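Local coordinates for protein alpha-L-rhamnosidase (PDB 4XHC) that probably hydrolyses terminal alpha-L-rhamnose from rhamnosides as a GH78 family glycosidase, and binds rhamnose in its active-site pocket, at residues I58-A63 against V95-G100; S346-D351 against N366-A371. One frame throughout, in Å; residues are numbered along the deposited sequence.

Contact 1: I58-A63 against V95-G100; sequences IAVVEA and VIIDFG
The D98 carboxylate stands on the face of the sheet that also carries A59 and V61, with I58 CD1 4.4 Å from D98 OD2. V61 CG1 touches its stem, 4.0 Å from D98 CB. From above the carboxylate plane, 49° out of it, G100 N donates to D98 OD1 at 2.8 Å, an Asx turn. R174 forms a salt bridge with the same oxygen. F99 leaves the backbone away from segment 58-63, and its ring meets F173 edge-to-face.

The strands run antiparallel, and a classic beta bulge opens the pairing. I58 N (3.0 Å) and A59 N (3.3 Å) both donate to D98 O, so this carbonyl is gripped twice. D98 N returns a bond to A59 O. Farther on, V61 N reaches I96 O at 2.9 Å, with an N-H...O angle of 171°. On the same face as D98, V61 CG2 lies 3.7 Å from I96 CG2. V60 and I97 pack on the other face.

Both strands are inner members of the six-stranded sheet of the N-terminal domain. Strand 73-79 pairs beyond V60, and strand 175-182 beyond I97. F84 of helix 81-84 touches V60 and V95.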
ATOM      1  N   ILE A  58      15.839   8.302 -17.460  1.00 56.31           N
ATOM      2  CA  ILE A  58      16.856   9.206 -18.030  1.00 58.12           C
ATOM      3  C   ILE A  58      17.182  10.444 -17.187  1.00 56.60           C
ATOM      4  O   ILE A  58      18.251  11.008 -17.344  1.00 57.24           O
ATOM      5  CB  ILE A  58      16.508   9.662 -19.472  1.00 60.57           C
ATOM      6  CG1 ILE A  58      15.312  10.632 -19.487  1.00 63.11           C
ATOM      7  CG2 ILE A  58      16.244   8.450 -20.355  1.00 59.66           C
ATOM      8  CD1 ILE A  58      15.118  11.364 -20.805  1.00 65.72           C
ATOM      9  N   ALA A  59      16.285  10.880 -16.308  1.00 54.52           N
ATOM     10  CA  ALA A  59      16.563  12.075 -15.517  1.00 54.33           C
ATOM     11  C   ALA A  59      15.649  12.258 -14.310  1.00 53.38           C
ATOM     12  O   ALA A  59      14.574  11.660 -14.218  1.00 50.68           O
ATOM     13  CB  ALA A  59      16.482  13.309 -16.406  1.00 55.34           C
ATOM     14  N   VAL A  60      16.119  13.094 -13.385  1.00 54.39           N
ATOM     15  CA  VAL A  60      15.288  13.671 -12.336  1.00 53.11           C
ATOM     16  C   VAL A  60      14.865  15.054 -12.806  1.00 53.50           C
ATOM     17  O   VAL A  60      15.685  15.816 -13.310  1.00 55.09           O
ATOM     18  CB  VAL A  60      16.062  13.795 -11.007  1.00 53.40           C
ATOM     19  CG1 VAL A  60      15.211  14.473  -9.943  1.00 53.14           C
ATOM     20  CG2 VAL A  60      16.513  12.422 -10.535  1.00 52.99           C
ATOM     21  N   VAL A  61      13.592  15.380 -12.631  1.00 53.47           N
ATOM     22  CA  VAL A  61      13.061  16.661 -13.087  1.00 56.24           C
ATOM     23  C   VAL A  61      12.251  17.355 -12.001  1.00 56.92           C
ATOM     24  O   VAL A  61      11.923  16.751 -10.978  1.00 55.88           O
ATOM     25  CB  VAL A  61      12.174  16.501 -14.344  1.00 56.72           C
ATOM     26  CG1 VAL A  61      12.957  15.838 -15.466  1.00 57.56           C
ATOM     27  CG2 VAL A  61      10.904  15.712 -14.032  1.00 54.80           C
ATOM     28  N   GLU A  62      11.954  18.630 -12.241  1.00 59.61           N
ATOM     29  CA  GLU A  62      11.100  19.424 -11.373  1.00 62.03           C
ATOM     30  C   GLU A  62       9.963  20.009 -12.180  1.00 63.60           C
ATOM     31  O   GLU A  62      10.166  20.472 -13.305  1.00 65.44           O
ATOM     32  CB  GLU A  62      11.876  20.571 -10.735  1.00 66.38           C
ATOM     33  CG  GLU A  62      12.644  20.181  -9.483  1.00 69.24           C
ATOM     34  CD  GLU A  62      13.319  21.369  -8.817  1.00 73.98           C
ATOM     35  OE1 GLU A  62      13.004  22.529  -9.188  1.00 76.48           O
ATOM     36  OE2 GLU A  62      14.165  21.133  -7.921  1.00 75.02           O
ATOM     37  N   ALA A  63       8.773  20.009 -11.581  1.00 62.92           N
ATOM     38  CA  ALA A  63       7.569  20.494 -12.235  1.00 62.66           C
ATOM     39  C   ALA A  63       7.399  21.973 -11.970  1.00 64.81           C
ATOM     40  O   ALA A  63       7.626  22.429 -10.861  1.00 64.86           O
ATOM     41  CB  ALA A  63       6.365  19.733 -11.715  1.00 61.41           C
ATOM     42  N   VAL A  95      10.922  13.506  -5.227  1.00 50.88           N
ATOM     43  CA  VAL A  95      11.489  13.766  -6.542  1.00 52.25           C
ATOM     44  C   VAL A  95      10.562  13.258  -7.621  1.00 51.53           C
ATOM     45  O   VAL A  95       9.668  12.461  -7.340  1.00 50.89           O
ATOM     46  CB  VAL A  95      12.841  13.064  -6.708  1.00 53.31           C
ATOM     47  CG1 VAL A  95      13.869  13.712  -5.799  1.00 55.34           C
ATOM     48  CG2 VAL A  95      12.716  11.572  -6.408  1.00 51.85           C
ATOM     49  N   ILE A  96      10.770  13.731  -8.847  1.00 52.51           N
ATOM     50  CA  ILE A  96      10.074  13.181 -10.007  1.00 50.97           C
ATOM     51  C   ILE A  96      11.082  12.590 -10.987  1.00 51.29           C
ATOM     52  O   ILE A  96      11.984  13.289 -11.450  1.00 51.35           O
ATOM     53  CB  ILE A  96       9.240  14.236 -10.734  1.00 51.26           C
ATOM     54  CG1 ILE A  96       8.151  14.781  -9.804  1.00 50.87           C
ATOM     55  CG2 ILE A  96       8.615  13.615 -11.979  1.00 51.70           C
ATOM     56  CD1 ILE A  96       7.444  16.006 -10.339  1.00 51.70           C
ATOM     57  N   ILE A  97      10.911  11.301 -11.282  1.00 49.85           N
ATOM     58  CA  ILE A  97      11.773  10.566 -12.201  1.00 50.01           C
ATOM     59  C   ILE A  97      11.145  10.508 -13.601  1.00 51.31           C
ATOM     60  O   ILE A  97      10.037   9.978 -13.778  1.00 50.78           O
ATOM     61  CB  ILE A  97      11.995   9.111 -11.721  1.00 49.50           C
ATOM     62  CG1 ILE A  97      12.391   9.039 -10.237  1.00 48.43           C
ATOM     63  CG2 ILE A  97      13.047   8.416 -12.574  1.00 51.15           C
ATOM     64  CD1 ILE A  97      13.764   9.560  -9.927  1.00 49.85           C
ATOM     65  N   ASP A  98      11.841  11.070 -14.588  1.00 52.85           N
ATOM     66  CA  ASP A  98      11.426  10.980 -15.991  1.00 52.87           C
ATOM     67  C   ASP A  98      12.042   9.733 -16.586  1.00 52.89           C
ATOM     68  O   ASP A  98      13.265   9.631 -16.643  1.00 53.37           O
ATOM     69  CB  ASP A  98      11.907  12.216 -16.765  1.00 54.28           C
ATOM     70  CG  ASP A  98      11.391  12.267 -18.199  1.00 55.60           C
ATOM     71  OD1 ASP A  98      10.730  11.315 -18.676  1.00 55.19           O
ATOM     72  OD2 ASP A  98      11.658  13.288 -18.863  1.00 57.73           O
ATOM     73  N   PHE A  99      11.200   8.794 -17.030  1.00 53.14           N
ATOM     74  CA  PHE A  99      11.689   7.566 -17.673  1.00 53.98           C
ATOM     75  C   PHE A  99      12.001   7.734 -19.162  1.00 54.71           C
ATOM     76  O   PHE A  99      12.625   6.864 -19.756  1.00 55.78           O
ATOM     77  CB  PHE A  99      10.739   6.386 -17.447  1.00 53.00           C
ATOM     78  CG  PHE A  99      10.965   5.680 -16.141  1.00 53.57           C
ATOM     79  CD1 PHE A  99      10.575   6.259 -14.943  1.00 54.51           C
ATOM     80  CD2 PHE A  99      11.592   4.447 -16.100  1.00 55.38           C
ATOM     81  CE1 PHE A  99      10.794   5.612 -13.731  1.00 53.99           C
ATOM     82  CE2 PHE A  99      11.812   3.791 -14.892  1.00 54.68           C
ATOM     83  CZ  PHE A  99      11.408   4.374 -13.708  1.00 53.82           C
ATOM     84  N   GLY A 100      11.590   8.847 -19.764  1.00 55.07           N
ATOM     85  CA  GLY A 100      12.047   9.193 -21.121  1.00 56.28           C
ATOM     86  C   GLY A 100      11.126   8.770 -22.254  1.00 55.60           C
ATOM     87  O   GLY A 100      11.092   9.416 -23.287  1.00 55.54           O
TER

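Contact 2: S346-D351 against N366-A371; sequences SGVVRD and NKQAAA
Q368 and N366 reach across to segment 346-351 with their side-chain amides. Q368 NE2 donates to V349 O at 2.8 Å, nearly straight at 171°. The acceptor lies in the Q368 amide plane. Q368 gets there as an extended chain, with CG anti to the backbone N (chi1 169°). N366 ND2 donates to D351 OD2, also at 2.8 Å, on the syn side but tilted out of the carboxylate plane. The two side chains come from opposite directions, their planes 65° apart. The one apolar side-chain pair is V349 CG1 and A371 CB, 4.4 Å apart.

A second shell fixes both amides. N366 OD1 accepts from Q368 N at 3.2 Å, a capping bond, and bonds S422 OG. Q368 OE1 accepts from G423 N. Q372 bonds V349 N and G347 O, and W356 packs on V349 and A371; these position the loop and the helix side.

The contact joins the loop after helix 322-340 to the start of helix 368-389 in the (alpha/alpha)6 domain. The K367 side chain there is about 9 Å from bound rhamnose, and its NZ bonds F358 O. Each amide is held at both ends, which sets its flip. Near the helix N terminus, the dipole would probably favour a charged D351.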
ATOM      1  N   SER A 346     -40.345   0.876 -42.465  1.00 91.76           N
ATOM      2  CA  SER A 346     -39.675   1.601 -43.564  1.00 88.33           C
ATOM      3  C   SER A 346     -38.136   1.371 -43.714  1.00 83.92           C
ATOM      4  O   SER A 346     -37.518   1.926 -44.615  1.00 85.88           O
ATOM      5  CB  SER A 346     -39.967   3.103 -43.440  1.00 85.87           C
ATOM      6  OG  SER A 346     -39.111   3.705 -42.486  1.00 79.26           O
ATOM      7  N   GLY A 347     -37.516   0.570 -42.855  1.00 77.33           N
ATOM      8  CA  GLY A 347     -36.109   0.191 -43.038  1.00 72.32           C
ATOM      9  C   GLY A 347     -35.122   1.162 -42.426  1.00 67.06           C
ATOM     10  O   GLY A 347     -33.927   1.104 -42.735  1.00 65.57           O
ATOM     11  N   VAL A 348     -35.607   2.036 -41.544  1.00 64.18           N
ATOM     12  CA  VAL A 348     -34.732   2.943 -40.797  1.00 61.57           C
ATOM     13  C   VAL A 348     -34.588   2.474 -39.359  1.00 58.50           C
ATOM     14  O   VAL A 348     -35.562   2.081 -38.729  1.00 60.03           O
ATOM     15  CB  VAL A 348     -35.304   4.365 -40.755  1.00 63.39           C
ATOM     16  CG1 VAL A 348     -34.317   5.303 -40.090  1.00 61.46           C
ATOM     17  CG2 VAL A 348     -35.657   4.850 -42.154  1.00 65.28           C
ATOM     18  N   VAL A 349     -33.370   2.515 -38.847  1.00 57.17           N
ATOM     19  CA  VAL A 349     -33.065   2.089 -37.467  1.00 57.14           C
ATOM     20  C   VAL A 349     -33.745   2.980 -36.428  1.00 56.87           C
ATOM     21  O   VAL A 349     -33.629   4.195 -36.505  1.00 57.16           O
ATOM     22  CB  VAL A 349     -31.543   2.126 -37.235  1.00 55.67           C
ATOM     23  CG1 VAL A 349     -31.207   2.046 -35.767  1.00 57.32           C
ATOM     24  CG2 VAL A 349     -30.869   0.987 -37.973  1.00 56.30           C
ATOM     25  N   ARG A 350     -34.437   2.374 -35.461  1.00 58.12           N
ATOM     26  CA  ARG A 350     -35.110   3.127 -34.397  1.00 59.64           C
ATOM     27  C   ARG A 350     -34.114   3.833 -33.500  1.00 56.69           C
ATOM     28  O   ARG A 350     -33.072   3.284 -33.173  1.00 54.81           O
ATOM     29  CB  ARG A 350     -35.945   2.209 -33.504  1.00 64.56           C
ATOM     30  CG  ARG A 350     -37.251   1.762 -34.108  1.00 71.15           C
ATOM     31  CD  ARG A 350     -38.061   0.926 -33.127  1.00 76.82           C
ATOM     32  NE  ARG A 350     -38.855  -0.083 -33.839  1.00 83.52           N
ATOM     33  CZ  ARG A 350     -38.477  -1.345 -34.073  1.00 84.39           C
ATOM     34  NH1 ARG A 350     -37.303  -1.813 -33.644  1.00 82.82           N
ATOM     35  NH2 ARG A 350     -39.291  -2.151 -34.744  1.00 86.50           N
ATOM     36  N   ASP A 351     -34.471   5.033 -33.063  1.00 55.43           N
ATOM     37  CA  ASP A 351     -33.632   5.823 -32.177  1.00 52.91           C
ATOM     38  C   ASP A 351     -34.100   5.649 -30.729  1.00 52.61           C
ATOM     39  O   ASP A 351     -35.259   5.357 -30.489  1.00 53.25           O
ATOM     40  CB  ASP A 351     -33.704   7.295 -32.611  1.00 53.70           C
ATOM     41  CG  ASP A 351     -32.699   8.179 -31.900  1.00 52.96           C
ATOM     42  OD1 ASP A 351     -31.587   7.712 -31.553  1.00 50.53           O
ATOM     43  OD2 ASP A 351     -33.028   9.368 -31.716  1.00 53.37           O
ATOM     44  N   ASN A 366     -26.821  12.684 -31.410  1.00 43.61           N
ATOM     45  CA  ASN A 366     -27.875  11.769 -31.807  1.00 46.28           C
ATOM     46  C   ASN A 366     -27.323  10.726 -32.755  1.00 46.10           C
ATOM     47  O   ASN A 366     -26.751  11.059 -33.794  1.00 46.72           O
ATOM     48  CB  ASN A 366     -29.039  12.474 -32.488  1.00 48.33           C
ATOM     49  CG  ASN A 366     -30.151  11.504 -32.841  1.00 49.41           C
ATOM     50  OD1 ASN A 366     -30.099  10.816 -33.867  1.00 49.49           O
ATOM     51  ND2 ASN A 366     -31.136  11.396 -31.957  1.00 49.33           N
ATOM     52  N   LYS A 367     -27.545   9.462 -32.426  1.00 46.86           N
ATOM     53  CA  LYS A 367     -26.797   8.378 -33.061  1.00 46.62           C
ATOM     54  C   LYS A 367     -27.509   7.616 -34.177  1.00 45.82           C
ATOM     55  O   LYS A 367     -26.924   6.730 -34.780  1.00 46.92           O
ATOM     56  CB  LYS A 367     -26.319   7.426 -31.968  1.00 46.00           C
ATOM     57  CG  LYS A 367     -25.135   8.016 -31.230  1.00 46.84           C
ATOM     58  CD  LYS A 367     -25.013   7.498 -29.824  1.00 46.75           C
ATOM     59  CE  LYS A 367     -23.793   8.091 -29.166  1.00 47.05           C
ATOM     60  NZ  LYS A 367     -23.341   7.190 -28.080  1.00 49.32           N
ATOM     61  N   GLN A 368     -28.741   7.985 -34.487  1.00 46.61           N
ATOM     62  CA  GLN A 368     -29.548   7.216 -35.440  1.00 47.08           C
ATOM     63  C   GLN A 368     -28.927   7.077 -36.824  1.00 46.24           C
ATOM     64  O   GLN A 368     -28.826   5.983 -37.345  1.00 49.09           O
ATOM     65  CB  GLN A 368     -30.923   7.844 -35.572  1.00 48.68           C
ATOM     66  CG  GLN A 368     -31.734   7.285 -36.714  1.00 49.69           C
ATOM     67  CD  GLN A 368     -33.138   7.849 -36.743  1.00 51.42           C
ATOM     68  OE1 GLN A 368     -33.346   9.059 -36.909  1.00 52.02           O
ATOM     69  NE2 GLN A 368     -34.116   6.970 -36.612  1.00 52.15           N
ATOM     70  N   ALA A 369     -28.528   8.187 -37.427  1.00 48.10           N
ATOM     71  CA  ALA A 369     -27.991   8.168 -38.798  1.00 48.05           C
ATOM     72  C   ALA A 369     -26.665   7.410 -38.886  1.00 47.02           C
ATOM     73  O   ALA A 369     -26.450   6.642 -39.811  1.00 47.63           O
ATOM     74  CB  ALA A 369     -27.823   9.584 -39.329  1.00 48.32           C
ATOM     75  N   ALA A 370     -25.774   7.645 -37.926  1.00 46.68           N
ATOM     76  CA  ALA A 370     -24.498   6.940 -37.880  1.00 45.16           C
ATOM     77  C   ALA A 370     -24.712   5.442 -37.733  1.00 44.57           C
ATOM     78  O   ALA A 370     -24.045   4.664 -38.392  1.00 44.73           O
ATOM     79  CB  ALA A 370     -23.633   7.464 -36.741  1.00 44.82           C
ATOM     80  N   ALA A 371     -25.646   5.046 -36.871  1.00 44.71           N
ATOM     81  CA  ALA A 371     -25.994   3.637 -36.699  1.00 45.64           C
ATOM     82  C   ALA A 371     -26.546   3.011 -37.989  1.00 47.04           C
ATOM     83  O   ALA A 371     -26.220   1.876 -38.322  1.00 47.72           O
ATOM     84  CB  ALA A 371     -27.001   3.483 -35.574  1.00 47.64           C
TER

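How the contacts relate
From the N terminus, the chain first meets contact 1. Segment 95-100 returns beside 58-63 and closes a loop of 31 residues, which includes strand 73-79 and helix 81-84. The chain then completes the N-terminal beta domain and enters the helical glycosidase domain, an (alpha/alpha)6 barrel in this family. There contact 2 closes a shorter loop of 14 residues without helix or strand, tying the region after helix 322-340 to the start of helix 368-389. The two contacts follow in series and neither nest nor cross. The centres of contact 1 and contact 2 are about 50 Å apart, on opposite sides of the chain's centre. Contact 1 joins strands within a sheet; contact 2 joins a loop to a helix start.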